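Local coordinates for beta-lactamase (Klebsiella pneumoniae, PDB 6KBY), which probably hydrolyses the beta-lactam ring of antibiotics, as a class C beta-lactamase, and here holds adenosine monophosphate in its active-site pocket, at residues A[112-117]-A[265-270]; A[146-151]-A[299-304]; A[152-157]-A[273-278]; A[318-323]-A[329-334]. All blocks are in the same frame, centred on the assembly; numbering follows the deposited sequence.

Contact 1. Residues A[112-117]-A[265-270]; sequences SVLNVG and TGYFKS
Leu114, on the short helix 113-117, sets one methyl squarely on the ring of Tyr267 in strand 266-270, and this CH-pi contact dominates the apolar part of the interface. CD1 of Leu114 sits 3.5 Å from the centroid of the Tyr267 ring and only 3° off its normal, so all six ring carbons lie at nearly the same distance from it. The second branch, CD2, reaches just the near rim at CD1 of Tyr267. With CG of Leu114 swung away from its own backbone N (chi1 -172°), the fork projects off the helix toward the strand. The other face of the tyrosine ring is backed near its rim by the carbonyl carbon of Thr265.

The Asn115 amide packs loosely and obliquely near the far end of the Phe268 ring, ND2 of Asn115 lying 4.2 Å from CZ of Phe268, with the two planes inclined by 39°. That amide is oriented by a capping box at the start of the helix: Ser112 N donates to Asn115 OD1 at 2.9 Å in an almost straight bond, and Asn115 N donates to Ser112 OG, also 2.9 Å away. Asn115 ND2 is hydrogen-bonded to Thr120 OG1.

Tyr267 and Phe268 both point at the helix because they form the two-residue side of a classic beta bulge opposite Gln275. In the fold, the bulged strand 266-270 runs between strands 273-275 and 302-311; Phe268 also packs on Ala304 of the latter, while helix 113-117 lies against the side chains of the bulge.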
# COMPACT_ATOMS: atom_id res chain seq x y z
N SER A 112 2.60 -20.36 -6.54
CA SER A 112 3.92 -19.89 -6.12
C SER A 112 3.80 -18.73 -5.14
O SER A 112 2.76 -18.06 -5.03
CB SER A 112 4.76 -19.46 -7.32
OG SER A 112 4.18 -18.31 -7.91
N VAL A 113 4.89 -18.47 -4.43
CA VAL A 113 4.96 -17.25 -3.63
C VAL A 113 4.74 -16.03 -4.51
O VAL A 113 4.04 -15.08 -4.13
CB VAL A 113 6.28 -17.19 -2.83
CG1 VAL A 113 6.35 -15.93 -1.99
CG2 VAL A 113 6.42 -18.42 -1.95
N LEU A 114 5.31 -16.04 -5.72
CA LEU A 114 5.09 -14.94 -6.65
C LEU A 114 3.60 -14.75 -6.93
O LEU A 114 3.12 -13.61 -6.99
CB LEU A 114 5.86 -15.18 -7.95
CG LEU A 114 5.86 -14.00 -8.93
CD1 LEU A 114 6.63 -12.82 -8.37
CD2 LEU A 114 6.41 -14.41 -10.29
N ASN A 115 2.87 -15.85 -7.10
CA ASN A 115 1.43 -15.73 -7.34
C ASN A 115 0.73 -14.98 -6.21
O ASN A 115 -0.07 -14.08 -6.45
CB ASN A 115 0.77 -17.11 -7.50
CG ASN A 115 1.13 -17.84 -8.80
OD1 ASN A 115 1.27 -19.07 -8.79
ND2 ASN A 115 1.22 -17.12 -9.92
N VAL A 116 1.00 -15.35 -4.95
CA VAL A 116 0.33 -14.62 -3.88
C VAL A 116 0.84 -13.19 -3.77
O VAL A 116 0.11 -12.30 -3.31
CB VAL A 116 0.32 -15.36 -2.52
CG1 VAL A 116 -0.51 -16.63 -2.59
CG2 VAL A 116 1.72 -15.65 -2.01
N GLY A 117 2.08 -12.93 -4.20
CA GLY A 117 2.60 -11.57 -4.20
C GLY A 117 2.13 -10.68 -5.32
O GLY A 117 2.44 -9.48 -5.31
N THR A 265 9.64 -4.62 -9.40
CA THR A 265 9.80 -5.51 -10.55
C THR A 265 8.43 -5.85 -11.11
O THR A 265 7.51 -6.16 -10.36
CB THR A 265 10.51 -6.79 -10.10
OG1 THR A 265 11.75 -6.44 -9.48
CG2 THR A 265 10.78 -7.70 -11.27
N GLY A 266 8.29 -5.76 -12.44
CA GLY A 266 7.02 -6.03 -13.09
C GLY A 266 6.87 -7.49 -13.48
O GLY A 266 7.70 -8.03 -14.23
N TYR A 267 5.83 -8.14 -12.97
CA TYR A 267 5.67 -9.58 -13.12
C TYR A 267 4.50 -10.00 -13.99
O TYR A 267 4.56 -11.06 -14.62
CB TYR A 267 5.52 -10.24 -11.74
CG TYR A 267 6.75 -10.15 -10.88
CD1 TYR A 267 7.90 -10.84 -11.22
CD2 TYR A 267 6.77 -9.38 -9.72
CE1 TYR A 267 9.03 -10.77 -10.44
CE2 TYR A 267 7.89 -9.31 -8.93
CZ TYR A 267 9.03 -10.00 -9.29
OH TYR A 267 10.17 -9.97 -8.52
N PHE A 268 3.42 -9.22 -14.02
CA PHE A 268 2.26 -9.54 -14.85
C PHE A 268 1.70 -8.25 -15.42
O PHE A 268 1.75 -7.20 -14.79
CB PHE A 268 1.13 -10.22 -14.05
CG PHE A 268 1.45 -11.62 -13.61
CD1 PHE A 268 2.11 -11.84 -12.41
CD2 PHE A 268 1.09 -12.72 -14.38
CE1 PHE A 268 2.41 -13.12 -12.00
CE2 PHE A 268 1.38 -14.01 -13.96
CZ PHE A 268 2.04 -14.21 -12.78
N LYS A 269 1.12 -8.36 -16.61
CA LYS A 269 0.28 -7.32 -17.15
C LYS A 269 -1.17 -7.74 -16.97
O LYS A 269 -1.52 -8.91 -17.16
CB LYS A 269 0.54 -7.12 -18.65
CG LYS A 269 1.82 -6.38 -18.94
CD LYS A 269 1.89 -6.00 -20.41
CE LYS A 269 1.52 -4.54 -20.58
NZ LYS A 269 2.48 -3.83 -21.46
N SER A 270 -2.01 -6.79 -16.59
CA SER A 270 -3.44 -7.06 -16.48
C SER A 270 -4.16 -5.75 -16.73
O SER A 270 -3.91 -4.76 -16.04
CB SER A 270 -3.78 -7.60 -15.09
OG SER A 270 -5.09 -8.12 -15.05

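Contact 2. Residues A[146-151]-A[299-304]; sequences PADAAG and MTKSVA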
# COMPACT_ATOMS: atom_id res chain seq x y z
N PRO A 146 -8.55 -23.18 -6.67
CA PRO A 146 -8.88 -22.00 -7.47
C PRO A 146 -9.78 -22.35 -8.65
O PRO A 146 -9.79 -23.49 -9.13
CB PRO A 146 -7.51 -21.53 -7.96
CG PRO A 146 -6.70 -22.77 -8.02
CD PRO A 146 -7.16 -23.61 -6.86
N ALA A 147 -10.53 -21.36 -9.11
CA ALA A 147 -11.41 -21.55 -10.26
C ALA A 147 -10.63 -21.71 -11.55
O ALA A 147 -11.09 -22.38 -12.48
CB ALA A 147 -12.39 -20.38 -10.37
N ASP A 148 -9.46 -21.08 -11.64
CA ASP A 148 -8.56 -21.16 -12.77
C ASP A 148 -7.19 -21.56 -12.24
O ASP A 148 -6.90 -21.42 -11.05
CB ASP A 148 -8.41 -19.81 -13.47
CG ASP A 148 -9.73 -19.10 -13.63
OD1 ASP A 148 -10.51 -19.50 -14.51
OD2 ASP A 148 -9.99 -18.15 -12.86
N ALA A 149 -6.33 -22.04 -13.14
CA ALA A 149 -4.97 -22.36 -12.72
C ALA A 149 -4.27 -21.12 -12.20
O ALA A 149 -4.38 -20.03 -12.78
CB ALA A 149 -4.18 -22.91 -13.91
N ALA A 150 -3.55 -21.28 -11.10
CA ALA A 150 -2.77 -20.17 -10.57
C ALA A 150 -1.84 -19.64 -11.64
O ALA A 150 -1.19 -20.41 -12.36
CB ALA A 150 -1.95 -20.63 -9.36
N GLY A 151 -1.79 -18.31 -11.76
CA GLY A 151 -0.97 -17.66 -12.76
C GLY A 151 -1.70 -17.24 -14.02
O GLY A 151 -1.06 -16.65 -14.90
N MET A 299 -12.13 -5.60 -7.21
CA MET A 299 -13.12 -6.59 -6.81
C MET A 299 -13.54 -7.53 -7.93
O MET A 299 -14.41 -8.37 -7.72
CB MET A 299 -14.36 -5.91 -6.23
CG MET A 299 -14.08 -5.13 -4.96
SD MET A 299 -15.52 -4.26 -4.38
CE MET A 299 -15.56 -2.89 -5.53
N THR A 300 -12.93 -7.42 -9.11
CA THR A 300 -13.28 -8.26 -10.25
C THR A 300 -12.06 -9.02 -10.72
O THR A 300 -10.92 -8.56 -10.59
CB THR A 300 -13.82 -7.42 -11.41
OG1 THR A 300 -12.81 -6.49 -11.82
CG2 THR A 300 -15.09 -6.66 -11.00
N LYS A 301 -12.30 -10.19 -11.29
CA LYS A 301 -11.24 -10.99 -11.88
C LYS A 301 -10.87 -10.44 -13.25
O LYS A 301 -11.74 -10.00 -14.01
CB LYS A 301 -11.71 -12.44 -12.02
CG LYS A 301 -10.65 -13.36 -12.60
CD LYS A 301 -10.85 -14.81 -12.18
CE LYS A 301 -12.14 -15.39 -12.69
NZ LYS A 301 -12.30 -16.80 -12.22
N SER A 302 -9.58 -10.44 -13.56
CA SER A 302 -9.09 -10.07 -14.88
C SER A 302 -8.08 -11.11 -15.35
O SER A 302 -7.53 -11.88 -14.57
CB SER A 302 -8.42 -8.69 -14.87
OG SER A 302 -7.40 -8.63 -13.89
N VAL A 303 -7.85 -11.13 -16.66
CA VAL A 303 -6.79 -11.97 -17.22
C VAL A 303 -5.44 -11.38 -16.84
O VAL A 303 -5.24 -10.16 -16.88
CB VAL A 303 -6.96 -12.05 -18.75
CG1 VAL A 303 -5.75 -12.73 -19.40
CG2 VAL A 303 -8.24 -12.78 -19.10
N ALA A 304 -4.49 -12.25 -16.47
CA ALA A 304 -3.13 -11.83 -16.18
C ALA A 304 -2.19 -12.48 -17.18
O ALA A 304 -2.36 -13.65 -17.52
CB ALA A 304 -2.72 -12.22 -14.76
O HOH W 1 -1.19 -16.11 -17.62
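A salt bridge at the surface ties Lys301, just before strand 302-311, to Asp148 in the loop that leads from helix 134-143 into strand 153-154, the edge strand of the antiparallel sheet. Lys301 NZ donates to Asp148 OD2 at 2.8 Å, meeting the syn lone pair, on the side of the other carboxylate oxygen; OD1 itself stays 4.0 Å from NZ. The two side chains come from opposite directions. Lys301 leaves its backbone with CG turned away from N (chi1 -179°) and then bends at chi3 (64°), which folds CD and CE alongside OD2, each carbon 3.5 Å from that oxygen. The methyl of Ala147 flanks the ammonium group more loosely, its CB 4.0 Å from NZ.

One shell further out, both ions lean on His153: the side chains of Asp148 and Lys301 each touch it, and Lys301 also lies on Val155. Backbone bonds of Ser302 with Arg154 and of Ala304 with Thr152 pair the two strands and so fix the spacing that the salt bridge spans. At the other end of the loop Gly151 adopts a positive phi (98°), and its peptide is held by a backbone bond to Thr120. Its carbonyl and that of Ala304 are both acceptors and stand 4.2 Å apart, O to O; a single water joins them, donating to Gly151 O at 2.8 Å and to Ala304 O at 2.7 Å.

Contact 3. Residues A[152-157]-A[273-278]; sequences THRVYS and ITQDLM. With AMP (adenosine monophosphate), chain B.
Arg154 reaches Gln275 near the active site of this serine beta-lactamase, from edge strand 153-154 to strand 273-275, which are not neighbours in the antiparallel sheet. From CB the arginine runs straight: chi1 to chi3 are all extended (chi1 -177°), carrying the side chain across the gap. Arg154 CD comes no nearer than 4.0 Å to Gln275 OE1. At Arg154 NE the contact becomes firm, with a bond of 2.8 Å to Gln275 OE1, whose lone pair in the carbonyl plane it meets. Ile273 CD1 lies over one face of the Arg154 guanidinium, 3.7 Å above its plane and offset toward the rim. At the tip Arg154 NH2 donates to the same Gln275 OE1 at 2.9 Å. One oxygen is thus gripped side-on by two nitrogens, with guanidinium and amide planes just 12° apart. The same NH2 also makes a salt bridge with Glu280 OE2, giving the charge a partner.

Gln275 is held in turn: Gln275 NE2 donates to Asp276 O at 3.0 Å, nearly straight (170°), and weakly to Met278 O. The amide therefore cannot easily flip, and OE1 stays turned to the arginine.

Two residues beyond Arg154, Tyr156 enters the nucleotide pocket, where its hydroxyl is also hydrogen-bonded to Lys321 NZ. Oblique to the tyrosine ring, a phosphate oxygen of AMP, O2P, lies 2.9 Å from Tyr156 OH.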
# COMPACT_ATOMS: atom_id res chain seq x y z
N THR A 152 -3.00 -17.51 -14.14
CA THR A 152 -3.75 -17.16 -15.35
C THR A 152 -4.59 -15.91 -15.19
O THR A 152 -4.88 -15.23 -16.19
CB THR A 152 -4.67 -18.31 -15.76
OG1 THR A 152 -5.61 -18.59 -14.71
CG2 THR A 152 -3.88 -19.57 -16.09
N HIS A 153 -5.01 -15.60 -13.96
CA HIS A 153 -5.91 -14.49 -13.70
C HIS A 153 -5.44 -13.70 -12.49
O HIS A 153 -4.74 -14.23 -11.62
CB HIS A 153 -7.34 -14.98 -13.47
CG HIS A 153 -7.97 -15.56 -14.70
ND1 HIS A 153 -7.69 -16.83 -15.16
CD2 HIS A 153 -8.84 -15.02 -15.59
CE1 HIS A 153 -8.37 -17.05 -16.27
NE2 HIS A 153 -9.08 -15.97 -16.55
N ARG A 154 -5.85 -12.44 -12.45
CA ARG A 154 -5.59 -11.57 -11.31
C ARG A 154 -6.89 -11.38 -10.54
O ARG A 154 -7.89 -10.92 -11.10
CB ARG A 154 -5.06 -10.22 -11.78
CG ARG A 154 -4.69 -9.29 -10.63
CD ARG A 154 -4.28 -7.91 -11.15
NE ARG A 154 -3.82 -6.99 -10.11
CZ ARG A 154 -4.61 -6.19 -9.41
NH1 ARG A 154 -5.93 -6.19 -9.60
NH2 ARG A 154 -4.09 -5.38 -8.49
N VAL A 155 -6.86 -11.73 -9.26
CA VAL A 155 -7.94 -11.49 -8.32
C VAL A 155 -7.28 -10.83 -7.11
O VAL A 155 -6.57 -11.49 -6.35
CB VAL A 155 -8.67 -12.78 -7.91
CG1 VAL A 155 -9.72 -12.47 -6.86
CG2 VAL A 155 -9.29 -13.45 -9.14
N TYR A 156 -7.48 -9.53 -6.96
CA TYR A 156 -6.93 -8.82 -5.81
C TYR A 156 -7.38 -9.52 -4.53
O TYR A 156 -8.57 -9.83 -4.38
CB TYR A 156 -7.44 -7.38 -5.88
CG TYR A 156 -6.87 -6.45 -4.86
CD1 TYR A 156 -5.63 -5.87 -5.02
CD2 TYR A 156 -7.62 -6.07 -3.75
CE1 TYR A 156 -5.12 -4.98 -4.10
CE2 TYR A 156 -7.12 -5.19 -2.82
CZ TYR A 156 -5.86 -4.65 -2.99
OH TYR A 156 -5.35 -3.76 -2.08
N SER A 157 -6.45 -9.80 -3.62
CA SER A 157 -6.76 -10.71 -2.52
C SER A 157 -6.09 -10.30 -1.22
O SER A 157 -4.85 -10.26 -1.14
CB SER A 157 -6.36 -12.14 -2.87
OG SER A 157 -6.63 -13.01 -1.78
N ILE A 273 -2.56 -2.10 -16.18
CA ILE A 273 -1.50 -2.04 -15.19
C ILE A 273 -0.44 -3.10 -15.43
O ILE A 273 -0.66 -4.16 -16.03
CB ILE A 273 -1.99 -2.10 -13.73
CG1 ILE A 273 -2.47 -3.51 -13.36
CG2 ILE A 273 -3.06 -1.06 -13.47
CD1 ILE A 273 -2.65 -3.70 -11.85
N THR A 274 0.74 -2.79 -14.90
CA THR A 274 1.77 -3.78 -14.62
C THR A 274 1.74 -4.06 -13.13
O THR A 274 1.83 -3.14 -12.31
CB THR A 274 3.13 -3.22 -15.05
OG1 THR A 274 3.11 -3.00 -16.47
CG2 THR A 274 4.27 -4.16 -14.66
N GLN A 275 1.52 -5.33 -12.79
CA GLN A 275 1.48 -5.77 -11.40
C GLN A 275 2.90 -6.11 -10.96
O GLN A 275 3.53 -7.02 -11.51
CB GLN A 275 0.57 -6.98 -11.26
CG GLN A 275 0.52 -7.53 -9.84
CD GLN A 275 -0.13 -6.57 -8.88
OE1 GLN A 275 -1.32 -6.24 -9.01
NE2 GLN A 275 0.64 -6.11 -7.90
N ASP A 276 3.41 -5.34 -10.00
CA ASP A 276 4.70 -5.59 -9.36
C ASP A 276 4.46 -6.45 -8.12
O ASP A 276 3.43 -7.12 -8.01
CB ASP A 276 5.39 -4.27 -9.01
CG ASP A 276 5.52 -3.29 -10.18
OD1 ASP A 276 5.38 -3.64 -11.37
OD2 ASP A 276 5.78 -2.10 -9.84
N LEU A 277 5.38 -6.44 -7.16
CA LEU A 277 5.16 -7.16 -5.90
C LEU A 277 4.33 -6.21 -5.04
O LEU A 277 4.85 -5.29 -4.39
CB LEU A 277 6.47 -7.55 -5.24
CG LEU A 277 6.36 -8.81 -4.37
CD1 LEU A 277 6.12 -10.06 -5.22
CD2 LEU A 277 7.59 -8.99 -3.49
N MET A 278 3.01 -6.41 -5.10
CA MET A 278 1.98 -5.56 -4.48
C MET A 278 1.85 -4.16 -5.09
O MET A 278 0.72 -3.74 -5.37
CB MET A 278 2.07 -5.54 -2.95
CG MET A 278 1.74 -6.90 -2.35
SD MET A 278 0.01 -7.34 -2.61
CE MET A 278 0.11 -9.13 -2.63
P AMP B . -7.38 -2.36 0.53
O1P AMP B . -7.47 -1.07 1.29
O2P AMP B . -7.65 -2.34 -0.95
O5' AMP B . -8.26 -3.47 1.23
C5' AMP B . -8.18 -3.67 2.64
C4' AMP B . -9.42 -3.20 3.34
O4' AMP B . -10.53 -4.08 3.01
C3' AMP B . -9.36 -3.23 4.86
O3' AMP B . -8.72 -2.09 5.41
C2' AMP B . -10.82 -3.38 5.26
O2' AMP B . -11.50 -2.14 5.16
C1' AMP B . -11.33 -4.31 4.16
N9 AMP B . -11.18 -5.73 4.53
C8 AMP B . -10.33 -6.61 3.97
N7 AMP B . -10.45 -7.84 4.54
C5 AMP B . -11.40 -7.74 5.50
C6 AMP B . -12.01 -8.66 6.48
N6 AMP B . -11.62 -9.96 6.55
N1 AMP B . -12.96 -8.17 7.30
C2 AMP B . -13.35 -6.88 7.24
N3 AMP B . -12.84 -5.98 6.37
C4 AMP B . -11.88 -6.35 5.49

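Contact 4. Residues A[318-323]-A[329-334]; sequences WINKTG and GAYIAF
Tyr331, with CG turned away from its backbone N (chi1 -178°), lays its ring along the neighbouring strand, while Asn320 takes the more hindered rotamer between N and the carbonyl carbon (chi1 73°), bringing the amide oxygen to the phenol. The two belong to the antiparallel beta hairpin 317-325/328-335 in the central sheet. Tyr331 OH donates to Asn320 OD1 at 2.6 Å, on a lone pair in the carbonyl plane, and accepts from Trp318 NE1 at 3.2 Å, almost in the indole plane. One buried hydroxyl thus joins both side chains, and Asn295 ND2 adds a second donor to OD1. Ala333 CB packs beside the indole, 3.5 Å from Trp318 CZ2.

On the face bearing Ile319, Lys321, Ile332 and Phe334, the contact is a CH-pi one: Ile319 CB lies over the Phe334 ring, 4.0 Å from its centroid. Lys321-Thr322-Gly323 fits the K(T/S)G motif of these enzymes, Gly323 lining the AMP pocket.

Paired backbone bonds join Ile319 with Phe334, Lys321 with Ile332 and Gly323 with Ala330. Lys321 NZ curls back to its own strand, donating to Thr322 O at 2.8 Å.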
# COMPACT_ATOMS: atom_id res chain seq x y z
N TRP A 318 4.70 5.42 -13.39
CA TRP A 318 3.88 5.91 -12.29
C TRP A 318 3.57 4.70 -11.42
O TRP A 318 2.87 3.78 -11.85
CB TRP A 318 2.60 6.51 -12.87
CG TRP A 318 1.59 7.00 -11.89
CD1 TRP A 318 0.77 6.25 -11.09
CD2 TRP A 318 1.24 8.37 -11.64
NE1 TRP A 318 -0.04 7.07 -10.34
CE2 TRP A 318 0.22 8.38 -10.67
CE3 TRP A 318 1.70 9.59 -12.15
CZ2 TRP A 318 -0.34 9.56 -10.18
CZ3 TRP A 318 1.14 10.76 -11.67
CH2 TRP A 318 0.13 10.74 -10.70
N ILE A 319 4.13 4.68 -10.21
CA ILE A 319 3.94 3.58 -9.27
C ILE A 319 2.94 4.05 -8.22
O ILE A 319 3.02 5.18 -7.73
CB ILE A 319 5.28 3.19 -8.62
CG1 ILE A 319 6.33 2.88 -9.70
CG2 ILE A 319 5.08 2.00 -7.68
CD1 ILE A 319 7.69 2.51 -9.15
N ASN A 320 1.99 3.19 -7.87
CA ASN A 320 0.93 3.65 -6.99
C ASN A 320 0.28 2.51 -6.22
O ASN A 320 0.43 1.33 -6.56
CB ASN A 320 -0.10 4.55 -7.71
CG ASN A 320 -1.07 3.81 -8.66
OD1 ASN A 320 -2.02 4.46 -9.12
ND2 ASN A 320 -0.85 2.53 -8.97
N LYS A 321 -0.44 2.90 -5.16
CA LYS A 321 -1.26 1.96 -4.41
C LYS A 321 -2.34 2.72 -3.66
O LYS A 321 -2.06 3.74 -3.01
CB LYS A 321 -0.42 1.15 -3.42
CG LYS A 321 -1.21 0.03 -2.72
CD LYS A 321 -1.52 -1.14 -3.65
CE LYS A 321 -2.50 -2.13 -3.03
NZ LYS A 321 -3.89 -1.60 -3.03
N THR A 322 -3.57 2.22 -3.73
CA THR A 322 -4.68 2.70 -2.92
C THR A 322 -4.78 1.90 -1.62
O THR A 322 -4.35 0.74 -1.53
CB THR A 322 -5.99 2.55 -3.68
OG1 THR A 322 -6.11 1.20 -4.15
CG2 THR A 322 -6.07 3.52 -4.86
N GLY A 323 -5.40 2.51 -0.62
CA GLY A 323 -5.73 1.79 0.59
C GLY A 323 -6.92 2.39 1.29
O GLY A 323 -7.07 3.62 1.32
N GLY A 329 -9.42 6.63 3.90
CA GLY A 329 -9.07 6.51 2.50
C GLY A 329 -7.71 7.12 2.22
O GLY A 329 -7.48 8.29 2.53
N ALA A 330 -6.82 6.33 1.62
CA ALA A 330 -5.42 6.69 1.42
C ALA A 330 -4.99 6.41 -0.01
O ALA A 330 -5.57 5.57 -0.71
CB ALA A 330 -4.53 5.90 2.39
N TYR A 331 -3.93 7.09 -0.43
CA TYR A 331 -3.36 6.86 -1.75
C TYR A 331 -1.91 7.30 -1.75
O TYR A 331 -1.58 8.33 -1.15
CB TYR A 331 -4.15 7.63 -2.82
CG TYR A 331 -3.67 7.42 -4.25
CD1 TYR A 331 -3.72 6.16 -4.84
CD2 TYR A 331 -3.22 8.49 -5.02
CE1 TYR A 331 -3.31 5.97 -6.16
CE2 TYR A 331 -2.81 8.30 -6.33
CZ TYR A 331 -2.86 7.04 -6.90
OH TYR A 331 -2.45 6.89 -8.20
N ILE A 332 -1.06 6.53 -2.44
CA ILE A 332 0.32 6.90 -2.70
C ILE A 332 0.57 6.79 -4.20
O ILE A 332 0.18 5.79 -4.82
CB ILE A 332 1.31 5.96 -1.98
CG1 ILE A 332 1.32 6.26 -0.49
CG2 ILE A 332 2.73 6.06 -2.61
CD1 ILE A 332 2.27 5.41 0.31
N ALA A 333 1.27 7.77 -4.76
CA ALA A 333 1.79 7.66 -6.11
C ALA A 333 3.16 8.31 -6.19
O ALA A 333 3.41 9.32 -5.52
CB ALA A 333 0.86 8.32 -7.14
N PHE A 334 4.05 7.75 -7.00
CA PHE A 334 5.35 8.36 -7.21
C PHE A 334 5.89 8.00 -8.58
O PHE A 334 5.56 6.94 -9.14
CB PHE A 334 6.34 8.05 -6.07
CG PHE A 334 6.63 6.58 -5.86
CD1 PHE A 334 5.78 5.77 -5.12
CD2 PHE A 334 7.79 6.01 -6.37
CE1 PHE A 334 6.08 4.43 -4.91
CE2 PHE A 334 8.09 4.68 -6.16
CZ PHE A 334 7.23 3.89 -5.43

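How the contacts relate
Contacts 1, 2 and 3 cluster on one side of the chain's centre, their centres about 6 to 12 Å apart, whereas contact 4 lies deeper in the protein, its centre about 15 to 23 Å from theirs. All four reach the same antiparallel sheet. Along the chain, contacts 1 and 2 cross, as do 1 and 3; contact 3 falls within the span of contact 2, and contact 4 follows them all. Strands 273-275, 266-270, 302-311 and 153-154 are successive neighbours; contact 3 shares backbone bonds with contacts 1 and 2, while Ser270 OG links contact 1 to contact 2. Contact 3 meets contact 4 at Tyr156 and Lys321, bringing the sheet's edge and its hairpin together at the AMP pocket.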